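Local coordinates for fiber protein 2 (Human adenovirus type 41, PDB 2BZV) that forms the short spikes projecting from the capsid vertices and probably attaches the virion to a host-cell receptor through its trimeric knob, at residues S102-L105 with T106-P109. Sequence-based numbering, arbitrary orientation.
Sequences SNAL and TFMP
Ala104 and Leu105 each hand a carbonyl to the residue three places on, Phe107 N to Ala104 O at 3.0 Å and Met108 N to Leu105 O at 3.0 Å, the repeated i to i+3 bond that defines a short 3-10 turn. Both donors stand well above their carbonyl planes, 52° out of that of Ala104 and 61° out of that of Leu105; neither lies on a lone pair, which fits the tight winding of a 3-10 segment. An inverse gamma turn centred on Ala104, closed by a weak bond from Leu105 N to Asn103 O, leads directly into the 3-10 turn and shares that residue with it. Ala104 CB meets the Phe107 ring obliquely at CD2, 4.1 Å away, and both residues pack on Ile19 of strand 18-20. Met108, its chain bent at both chi2 and chi3, folds back until its methyl CE lies 3.5 Å from Ala104 O, while its CG only loosely meets Leu105 CD1. Leu105 and Met108 also touch Tyr146 of strand 146-153, so this loop of the knob bridges its two sheets. The next two carbonyls, of Thr106 and Phe107, accept hydrogen bonds from Lys44 and Tyr169. The carbonyl of the buried Ala104 thus accepts the Phe107 amide with carbons of Phe107 and Met108 beside it, a largely apolar setting in which that bond probably matters for holding the turn.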
ATOM      1  N   SER A 102      16.684 -17.434  -3.552  1.00 10.76           N
ATOM      2  CA  SER A 102      16.737 -18.189  -4.790  1.00 12.28           C
ATOM      3  C   SER A 102      15.338 -18.586  -5.253  1.00 10.60           C
ATOM      4  O   SER A 102      14.413 -18.794  -4.465  1.00 10.91           O
ATOM      5  CB  SER A 102      17.575 -19.458  -4.631  1.00 13.91           C
ATOM      6  OG  SER A 102      17.102 -20.194  -3.528  1.00 17.74           O
ATOM      7  N   ASN A 103      15.206 -18.721  -6.568  1.00 10.41           N
ATOM      8  CA  ASN A 103      14.019 -19.273  -7.210  1.00 11.00           C
ATOM      9  C   ASN A 103      12.739 -18.568  -6.777  1.00 10.36           C
ATOM     10  O   ASN A 103      11.695 -19.202  -6.578  1.00 11.38           O
ATOM     11  CB  ASN A 103      13.941 -20.777  -6.970  1.00 12.24           C
ATOM     12  CG  ASN A 103      15.160 -21.487  -7.538  1.00 14.99           C
ATOM     13  OD1 ASN A 103      15.789 -22.310  -6.873  1.00 20.29           O
ATOM     14  ND2 ASN A 103      15.523 -21.152  -8.771  1.00 15.40           N
ATOM     15  N   ALA A 104      12.802 -17.239  -6.682  1.00  9.36           N
ATOM     16  CA  ALA A 104      11.672 -16.453  -6.160  1.00  9.13           C
ATOM     17  C   ALA A 104      10.709 -16.081  -7.282  1.00  8.92           C
ATOM     18  O   ALA A 104      10.303 -14.916  -7.431  1.00  8.51           O
ATOM     19  CB  ALA A 104      12.193 -15.218  -5.467  1.00  9.41           C
ATOM     20  N   LEU A 105      10.291 -17.074  -8.070  1.00  9.04           N
ATOM     21  CA  LEU A 105       9.443 -16.816  -9.234  1.00  9.85           C
ATOM     22  C   LEU A 105       8.162 -16.078  -8.870  1.00  9.07           C
ATOM     23  O   LEU A 105       7.719 -15.206  -9.617  1.00  9.56           O
ATOM     24  CB  LEU A 105       9.113 -18.142  -9.929  1.00 10.79           C
ATOM     25  CG  LEU A 105       8.276 -18.032 -11.213  1.00 13.86           C
ATOM     26  CD1 LEU A 105       8.921 -17.111 -12.252  1.00 14.91           C
ATOM     27  CD2 LEU A 105       8.019 -19.431 -11.776  1.00 16.74           C
ATOM     28  N   THR A 106       7.552 -16.427  -7.740  1.00  9.25           N
ATOM     29  CA  THR A 106       6.257 -15.833  -7.380  1.00  9.89           C
ATOM     30  C   THR A 106       6.388 -14.449  -6.754  1.00  8.67           C
ATOM     31  O   THR A 106       5.376 -13.867  -6.359  1.00  8.85           O
ATOM     32  CB  THR A 106       5.421 -16.756  -6.479  1.00 11.08           C
ATOM     33  OG1 THR A 106       6.079 -16.921  -5.218  1.00 12.08           O
ATOM     34  CG2 THR A 106       5.194 -18.115  -7.140  1.00 13.46           C
ATOM     35  N   PHE A 107       7.609 -13.912  -6.695  1.00  8.12           N
ATOM     36  CA  PHE A 107       7.834 -12.499  -6.393  1.00  7.87           C
ATOM     37  C   PHE A 107       8.150 -11.705  -7.663  1.00  7.87           C
ATOM     38  O   PHE A 107       8.322 -10.484  -7.591  1.00  8.42           O
ATOM     39  CB  PHE A 107       9.009 -12.325  -5.422  1.00  7.83           C
ATOM     40  CG  PHE A 107       8.726 -12.759  -4.008  1.00  7.96           C
ATOM     41  CD1 PHE A 107       8.564 -11.809  -3.006  1.00  7.84           C
ATOM     42  CD2 PHE A 107       8.655 -14.104  -3.660  1.00  9.05           C
ATOM     43  CE1 PHE A 107       8.332 -12.188  -1.695  1.00  8.54           C
ATOM     44  CE2 PHE A 107       8.420 -14.489  -2.346  1.00  9.72           C
ATOM     45  CZ  PHE A 107       8.253 -13.525  -1.366  1.00  9.39           C
ATOM     46  N   MET A 108       8.253 -12.360  -8.816  1.00  8.32           N
ATOM     47  CA  MET A 108       8.618 -11.645 -10.034  1.00  8.71           C
ATOM     48  C   MET A 108       7.428 -10.881 -10.599  1.00  8.60           C
ATOM     49  O   MET A 108       6.290 -11.317 -10.436  1.00  9.40           O
ATOM     50  CB  MET A 108       9.122 -12.625 -11.085  1.00  8.91           C
ATOM     51  CG  MET A 108      10.412 -13.322 -10.666  1.00  9.39           C
ATOM     52  SD  MET A 108      11.831 -12.234 -10.458  1.00  8.93           S
ATOM     53  CE  MET A 108      11.883 -11.991  -8.663  1.00  9.47           C
ATOM     54  N   PRO A 109       7.672  -9.737 -11.254  1.00  8.73           N
ATOM     55  CA  PRO A 109       6.551  -9.011 -11.868  1.00  8.70           C
ATOM     56  C   PRO A 109       5.913  -9.864 -12.969  1.00  8.83           C
ATOM     57  O   PRO A 109       6.600 -10.400 -13.847  1.00  9.38           O
ATOM     58  CB  PRO A 109       7.199  -7.737 -12.416  1.00  9.37           C
ATOM     59  CG  PRO A 109       8.534  -7.613 -11.747  1.00 10.75           C
ATOM     60  CD  PRO A 109       8.951  -9.022 -11.426  1.00  9.86           C
TER